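Local coordinates for protein RNA-dependent RNA Polymerase (Bombyx mori cytoplasmic polyhedrosis virus, PDB 6TZ0) that transcribes and replicates a segmented double-stranded RNA genome, adding ribonucleotides to the 3' end of a growing RNA chain on an RNA template, at residues Ile202-Phe206 / Ala238-Tyr242; Tyr242-Leu247 / Asp341-Leu345. One frame throughout, in Å; residues are numbered along the deposited sequence.

In the fold
From the N terminus, the chain leaves strand 191-194, runs through the turn at 202-206 into helix 206-218, then takes helix 224-237 to the loop at 238-242. There contact 1 closes a largely helical excursion of 31 residues, bringing the start of the first helix to the end of the second. Helix 242-248 follows directly, and contact 2 joins it across 93 residues to the loop that links helices 325-339 and 349-356. The two closures neither nest nor cross: they run in series and share Y242, with centres about 9 Å apart. Together they tie the helices of the N-terminal region to the loop leading into helix 349-356.

Contact 1 of 2, residues Ile202-Phe206 / Ala238-Tyr242; sequences ILPTF and AKDSY
The rings of F206 and Y242 meet where two loops of the N-terminal region pack, the turn leading from strand 191-194 into helix 206-218 against the loop between helices 224-237 and 242-248. The planes stand 44° apart and the centroids 5.1 Å, an oblique aromatic pair. CZ of F206 lies over the centre of the tyrosine ring, while the rim of the phenylalanine also receives A238, whose CB is 3.5 Å from F206 CZ and near the plane of that ring. I202 adds an aliphatic contact: with CG1 turned opposite the backbone N (chi1 -160°), it crosses the tyrosine side chain at about a right angle and puts CG1 4.0 Å from Y242 CB. Its other branch, CG2, lies at the edge of the F206 ring and faces A238.

One shell out, L235 of helix 224-237 packs on F206, and F234 and C237 on Y242. The tyrosine hydroxyl leaves this apolar patch for a hydrogen bond to D341. The turn at 202-206 is held from within by a doubly used carbonyl: I202 O accepts T205 N at 3.2 Å and, in the carbonyl plane, T205 OG1 at 2.6 Å.

Contact 2 of 2, residues Tyr242-Leu247 / Asp341-Leu345; sequences YIDEKL and DGTFL
D341 OD2 takes two hydrogen bonds from helix 242-248, one from Y242 OH at 2.8 Å and one from K246 NZ at 3.1 Å, the second being part of a salt bridge. Both donors come from the same face of the carboxylate. The hydroxyl arrives from well above the plane, 70° out of it, whereas the ammonium group keeps closer, 20° out on the anti side. The other oxygen, OD1, is hydrogen-bonded to T209 OG1 of helix 206-218, so both carboxylate oxygens of this buried aspartate have partners. The lysine chain carries CD over the centre of the tyrosine ring, 3.5 Å above its plane, and a bend at chi3 (65°) then turns CE and NZ toward the acid. The positive charge beside D341 would be expected to favour its ionised form.

Beyond this polar group, L345 CD2 packs against two residues one turn apart on the helix: I243, whose CG2 is 3.7 Å away, and L247, which meets it tip to tip with CD2 at 3.7 Å. Two donors one helical turn apart thus share one aspartate oxygen, joining helix 242-248 to the loop before helix 349-356, and the L247 side chain lies about 4 Å from that of R485, which binds UTP in another structure of this polymerase.

Contact 1 of 2, residues Ile202-Phe206 / Ala238-Tyr242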
ATOM      1  N   ILE A 202      29.316 -11.029   6.715  1.00 43.45           N
ATOM      2  CA  ILE A 202      28.784  -9.785   6.157  1.00 43.45           C
ATOM      3  C   ILE A 202      29.633  -9.270   5.005  1.00 43.45           C
ATOM      4  O   ILE A 202      29.307  -8.243   4.397  1.00 43.45           O
ATOM      5  CB  ILE A 202      28.657  -8.796   7.335  1.00 43.45           C
ATOM      6  CG1 ILE A 202      27.687  -7.648   7.027  1.00 43.45           C
ATOM      7  CG2 ILE A 202      30.026  -8.260   7.705  1.00 43.45           C
ATOM      8  CD1 ILE A 202      26.285  -8.090   6.705  1.00 43.45           C
ATOM      9  N   LEU A 203      30.693  -9.989   4.658  1.00 42.90           N
ATOM     10  CA  LEU A 203      31.640  -9.525   3.650  1.00 42.90           C
ATOM     11  C   LEU A 203      31.094  -9.394   2.219  1.00 42.90           C
ATOM     12  O   LEU A 203      31.600  -8.520   1.495  1.00 42.90           O
ATOM     13  CB  LEU A 203      32.869 -10.443   3.724  1.00 42.90           C
ATOM     14  CG  LEU A 203      34.248 -10.099   3.161  1.00 42.90           C
ATOM     15  CD1 LEU A 203      34.391 -10.458   1.713  1.00 42.90           C
ATOM     16  CD2 LEU A 203      34.547  -8.628   3.375  1.00 42.90           C
ATOM     17  N   PRO A 204      30.109 -10.179   1.735  1.00 43.52           N
ATOM     18  CA  PRO A 204      29.571  -9.865   0.392  1.00 43.52           C
ATOM     19  C   PRO A 204      28.745  -8.588   0.276  1.00 43.52           C
ATOM     20  O   PRO A 204      28.377  -8.221  -0.844  1.00 43.52           O
ATOM     21  CB  PRO A 204      28.731 -11.102   0.058  1.00 43.52           C
ATOM     22  CG  PRO A 204      29.363 -12.166   0.779  1.00 43.52           C
ATOM     23  CD  PRO A 204      29.802 -11.585   2.070  1.00 43.52           C
ATOM     24  N   THR A 205      28.421  -7.906   1.375  1.00 43.23           N
ATOM     25  CA  THR A 205      27.732  -6.624   1.246  1.00 43.23           C
ATOM     26  C   THR A 205      28.720  -5.487   1.028  1.00 43.23           C
ATOM     27  O   THR A 205      28.346  -4.394   0.582  1.00 43.23           O
ATOM     28  CB  THR A 205      26.877  -6.350   2.479  1.00 43.23           C
ATOM     29  OG1 THR A 205      27.715  -6.310   3.638  1.00 43.23           O
ATOM     30  CG2 THR A 205      25.836  -7.433   2.652  1.00 43.23           C
ATOM     31  N   PHE A 206      29.995  -5.722   1.324  1.00 41.37           N
ATOM     32  CA  PHE A 206      30.968  -4.649   1.198  1.00 41.37           C
ATOM     33  C   PHE A 206      31.405  -4.412  -0.228  1.00 41.37           C
ATOM     34  O   PHE A 206      31.986  -3.362  -0.505  1.00 41.37           O
ATOM     35  CB  PHE A 206      32.163  -4.917   2.085  1.00 41.37           C
ATOM     36  CG  PHE A 206      31.870  -4.665   3.497  1.00 41.37           C
ATOM     37  CD1 PHE A 206      31.860  -3.369   3.976  1.00 41.37           C
ATOM     38  CD2 PHE A 206      31.534  -5.699   4.337  1.00 41.37           C
ATOM     39  CE1 PHE A 206      31.553  -3.116   5.274  1.00 41.37           C
ATOM     40  CE2 PHE A 206      31.229  -5.450   5.639  1.00 41.37           C
ATOM     41  CZ  PHE A 206      31.238  -4.156   6.101  1.00 41.37           C
ATOM     42  N   ALA A 238      30.384  -2.579  11.207  1.00 42.03           N
ATOM     43  CA  ALA A 238      30.344  -4.013  10.947  1.00 42.03           C
ATOM     44  C   ALA A 238      31.145  -4.837  11.942  1.00 42.03           C
ATOM     45  O   ALA A 238      31.181  -6.062  11.799  1.00 42.03           O
ATOM     46  CB  ALA A 238      30.868  -4.304   9.551  1.00 42.03           C
ATOM     47  N   LYS A 239      31.806  -4.191  12.907  1.00 44.40           N
ATOM     48  CA  LYS A 239      32.586  -4.901  13.923  1.00 44.40           C
ATOM     49  C   LYS A 239      31.745  -5.897  14.729  1.00 44.40           C
ATOM     50  O   LYS A 239      32.229  -6.975  15.085  1.00 44.40           O
ATOM     51  CB  LYS A 239      33.247  -3.879  14.843  1.00 44.40           C
ATOM     52  CG  LYS A 239      34.211  -4.438  15.845  1.00 44.40           C
ATOM     53  CD  LYS A 239      34.801  -3.326  16.686  1.00 44.40           C
ATOM     54  CE  LYS A 239      35.781  -2.511  15.870  1.00 44.40           C
ATOM     55  NZ  LYS A 239      36.480  -1.493  16.694  1.00 44.40           N
ATOM     56  N   ASP A 240      30.490  -5.564  15.024  1.00 44.66           N
ATOM     57  CA  ASP A 240      29.596  -6.506  15.696  1.00 44.66           C
ATOM     58  C   ASP A 240      28.411  -6.895  14.822  1.00 44.66           C
ATOM     59  O   ASP A 240      28.220  -8.079  14.533  1.00 44.66           O
ATOM     60  CB  ASP A 240      29.106  -5.899  17.018  1.00 44.66           C
ATOM     61  CG  ASP A 240      28.378  -6.897  17.908  1.00 44.66           C
ATOM     62  OD1 ASP A 240      28.296  -8.098  17.580  1.00 44.66           O
ATOM     63  OD2 ASP A 240      27.866  -6.466  18.957  1.00 44.66           O
ATOM     64  N   SER A 241      27.605  -5.931  14.402  1.00 43.55           N
ATOM     65  CA  SER A 241      26.456  -6.193  13.548  1.00 43.55           C
ATOM     66  C   SER A 241      26.240  -4.941  12.724  1.00 43.55           C
ATOM     67  O   SER A 241      25.991  -3.873  13.284  1.00 43.55           O
ATOM     68  CB  SER A 241      25.214  -6.533  14.361  1.00 43.55           C
ATOM     69  OG  SER A 241      24.107  -6.765  13.512  1.00 43.55           O
ATOM     70  N   TYR A 242      26.341  -5.080  11.405  1.00 42.09           N
ATOM     71  CA  TYR A 242      26.498  -3.918  10.541  1.00 42.09           C
ATOM     72  C   TYR A 242      25.203  -3.126  10.413  1.00 42.09           C
ATOM     73  O   TYR A 242      25.197  -1.902  10.602  1.00 42.09           O
ATOM     74  CB  TYR A 242      27.022  -4.393   9.188  1.00 42.09           C
ATOM     75  CG  TYR A 242      27.234  -3.341   8.139  1.00 42.09           C
ATOM     76  CD1 TYR A 242      28.099  -2.283   8.358  1.00 42.09           C
ATOM     77  CD2 TYR A 242      26.665  -3.474   6.885  1.00 42.09           C
ATOM     78  CE1 TYR A 242      28.320  -1.335   7.387  1.00 42.09           C
ATOM     79  CE2 TYR A 242      26.887  -2.540   5.903  1.00 42.09           C
ATOM     80  CZ  TYR A 242      27.719  -1.476   6.159  1.00 42.09           C
ATOM     81  OH  TYR A 242      27.943  -0.539   5.184  1.00 42.09           O
TER

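Contact 2 of 2, residues Tyr242-Leu247 / Asp341-Leu345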
ATOM      1  N   TYR A 242      26.341  -5.080  11.405  1.00 42.09           N
ATOM      2  CA  TYR A 242      26.498  -3.918  10.541  1.00 42.09           C
ATOM      3  C   TYR A 242      25.203  -3.126  10.413  1.00 42.09           C
ATOM      4  O   TYR A 242      25.197  -1.902  10.602  1.00 42.09           O
ATOM      5  CB  TYR A 242      27.022  -4.393   9.188  1.00 42.09           C
ATOM      6  CG  TYR A 242      27.234  -3.341   8.139  1.00 42.09           C
ATOM      7  CD1 TYR A 242      28.099  -2.283   8.358  1.00 42.09           C
ATOM      8  CD2 TYR A 242      26.665  -3.474   6.885  1.00 42.09           C
ATOM      9  CE1 TYR A 242      28.320  -1.335   7.387  1.00 42.09           C
ATOM     10  CE2 TYR A 242      26.887  -2.540   5.903  1.00 42.09           C
ATOM     11  CZ  TYR A 242      27.719  -1.476   6.159  1.00 42.09           C
ATOM     12  OH  TYR A 242      27.943  -0.539   5.184  1.00 42.09           O
ATOM     13  N   ILE A 243      24.090  -3.813  10.157  1.00 43.17           N
ATOM     14  CA  ILE A 243      22.824  -3.132   9.920  1.00 43.17           C
ATOM     15  C   ILE A 243      22.270  -2.549  11.216  1.00 43.17           C
ATOM     16  O   ILE A 243      21.716  -1.443  11.223  1.00 43.17           O
ATOM     17  CB  ILE A 243      21.833  -4.101   9.256  1.00 43.17           C
ATOM     18  CG1 ILE A 243      22.443  -4.707   7.993  1.00 43.17           C
ATOM     19  CG2 ILE A 243      20.567  -3.397   8.898  1.00 43.17           C
ATOM     20  CD1 ILE A 243      22.795  -3.705   6.934  1.00 43.17           C
ATOM     21  N   ASP A 244      22.440  -3.262  12.332  1.00 44.56           N
ATOM     22  CA  ASP A 244      21.952  -2.778  13.621  1.00 44.56           C
ATOM     23  C   ASP A 244      22.691  -1.526  14.065  1.00 44.56           C
ATOM     24  O   ASP A 244      22.072  -0.568  14.548  1.00 44.56           O
ATOM     25  CB  ASP A 244      22.095  -3.867  14.678  1.00 44.56           C
ATOM     26  CG  ASP A 244      21.123  -4.998  14.478  1.00 44.56           C
ATOM     27  OD1 ASP A 244      20.013  -4.744  13.978  1.00 44.56           O
ATOM     28  OD2 ASP A 244      21.469  -6.142  14.819  1.00 44.56           O
ATOM     29  N   GLU A 245      24.010  -1.504  13.883  1.00 45.91           N
ATOM     30  CA  GLU A 245      24.772  -0.326  14.268  1.00 45.91           C
ATOM     31  C   GLU A 245      24.537   0.831  13.310  1.00 45.91           C
ATOM     32  O   GLU A 245      24.573   1.987  13.731  1.00 45.91           O
ATOM     33  CB  GLU A 245      26.255  -0.657  14.365  1.00 45.91           C
ATOM     34  CG  GLU A 245      26.588  -1.514  15.562  1.00 45.91           C
ATOM     35  CD  GLU A 245      26.367  -0.782  16.869  1.00 45.91           C
ATOM     36  OE1 GLU A 245      26.601   0.444  16.913  1.00 45.91           O
ATOM     37  OE2 GLU A 245      25.947  -1.428  17.850  1.00 45.91           O
ATOM     38  N   LYS A 246      24.287   0.547  12.028  1.00 41.93           N
ATOM     39  CA  LYS A 246      23.899   1.611  11.101  1.00 41.93           C
ATOM     40  C   LYS A 246      22.568   2.240  11.492  1.00 41.93           C
ATOM     41  O   LYS A 246      22.431   3.467  11.489  1.00 41.93           O
ATOM     42  CB  LYS A 246      23.820   1.065   9.682  1.00 41.93           C
ATOM     43  CG  LYS A 246      25.135   0.954   8.962  1.00 41.93           C
ATOM     44  CD  LYS A 246      24.982  -0.031   7.837  1.00 41.93           C
ATOM     45  CE  LYS A 246      24.028   0.436   6.786  1.00 41.93           C
ATOM     46  NZ  LYS A 246      23.906  -0.621   5.759  1.00 41.93           N
ATOM     47  N   LEU A 247      21.581   1.416  11.842  1.00 41.55           N
ATOM     48  CA  LEU A 247      20.287   1.939  12.256  1.00 41.55           C
ATOM     49  C   LEU A 247      20.334   2.622  13.614  1.00 41.55           C
ATOM     50  O   LEU A 247      19.464   3.449  13.901  1.00 41.55           O
ATOM     51  CB  LEU A 247      19.252   0.819  12.294  1.00 41.55           C
ATOM     52  CG  LEU A 247      18.827   0.227  10.956  1.00 41.55           C
ATOM     53  CD1 LEU A 247      17.920  -0.962  11.184  1.00 41.55           C
ATOM     54  CD2 LEU A 247      18.135   1.281  10.127  1.00 41.55           C
ATOM     55  N   ASP A 341      24.279   3.666   3.224  1.00 46.03           N
ATOM     56  CA  ASP A 341      25.043   2.642   2.530  1.00 46.03           C
ATOM     57  C   ASP A 341      24.600   2.431   1.093  1.00 46.03           C
ATOM     58  O   ASP A 341      25.394   1.954   0.279  1.00 46.03           O
ATOM     59  CB  ASP A 341      24.897   1.318   3.274  1.00 46.03           C
ATOM     60  CG  ASP A 341      25.973   0.326   2.939  1.00 46.03           C
ATOM     61  OD1 ASP A 341      26.942   0.684   2.245  1.00 46.03           O
ATOM     62  OD2 ASP A 341      25.839  -0.834   3.368  1.00 46.03           O
ATOM     63  N   GLY A 342      23.352   2.740   0.765  1.00 49.01           N
ATOM     64  CA  GLY A 342      22.824   2.487  -0.546  1.00 49.01           C
ATOM     65  C   GLY A 342      22.104   1.163  -0.685  1.00 49.01           C
ATOM     66  O   GLY A 342      21.126   1.085  -1.428  1.00 49.01           O
ATOM     67  N   THR A 343      22.549   0.127   0.022  1.00 50.16           N
ATOM     68  CA  THR A 343      21.923  -1.183  -0.090  1.00 50.16           C
ATOM     69  C   THR A 343      20.542  -1.181   0.549  1.00 50.16           C
ATOM     70  O   THR A 343      20.260  -0.410   1.468  1.00 50.16           O
ATOM     71  CB  THR A 343      22.775  -2.254   0.586  1.00 50.16           C
ATOM     72  OG1 THR A 343      22.833  -2.000   1.994  1.00 50.16           O
ATOM     73  CG2 THR A 343      24.168  -2.225   0.040  1.00 50.16           C
ATOM     74  N   PHE A 344      19.677  -2.059   0.056  1.00 51.05           N
ATOM     75  CA  PHE A 344      18.379  -2.215   0.691  1.00 51.05           C
ATOM     76  C   PHE A 344      18.524  -3.168   1.865  1.00 51.05           C
ATOM     77  O   PHE A 344      19.138  -4.230   1.749  1.00 51.05           O
ATOM     78  CB  PHE A 344      17.324  -2.730  -0.284  1.00 51.05           C
ATOM     79  CG  PHE A 344      16.880  -1.725  -1.322  1.00 51.05           C
ATOM     80  CD1 PHE A 344      17.382  -0.439  -1.370  1.00 51.05           C
ATOM     81  CD2 PHE A 344      15.881  -2.059  -2.204  1.00 51.05           C
ATOM     82  CE1 PHE A 344      16.948   0.460  -2.326  1.00 51.05           C
ATOM     83  CE2 PHE A 344      15.436  -1.168  -3.158  1.00 51.05           C
ATOM     84  CZ  PHE A 344      15.969   0.091  -3.217  1.00 51.05           C
ATOM     85  N   LEU A 345      17.975  -2.776   3.001  1.00 50.17           N
ATOM     86  CA  LEU A 345      18.182  -3.473   4.260  1.00 50.17           C
ATOM     87  C   LEU A 345      17.184  -4.622   4.349  1.00 50.17           C
ATOM     88  O   LEU A 345      15.972  -4.394   4.310  1.00 50.17           O
ATOM     89  CB  LEU A 345      18.008  -2.491   5.419  1.00 50.17           C
ATOM     90  CG  LEU A 345      19.122  -1.513   5.825  1.00 50.17           C
ATOM     91  CD1 LEU A 345      19.450  -0.446   4.796  1.00 50.17           C
ATOM     92  CD2 LEU A 345      18.703  -0.819   7.093  1.00 50.17           C
TER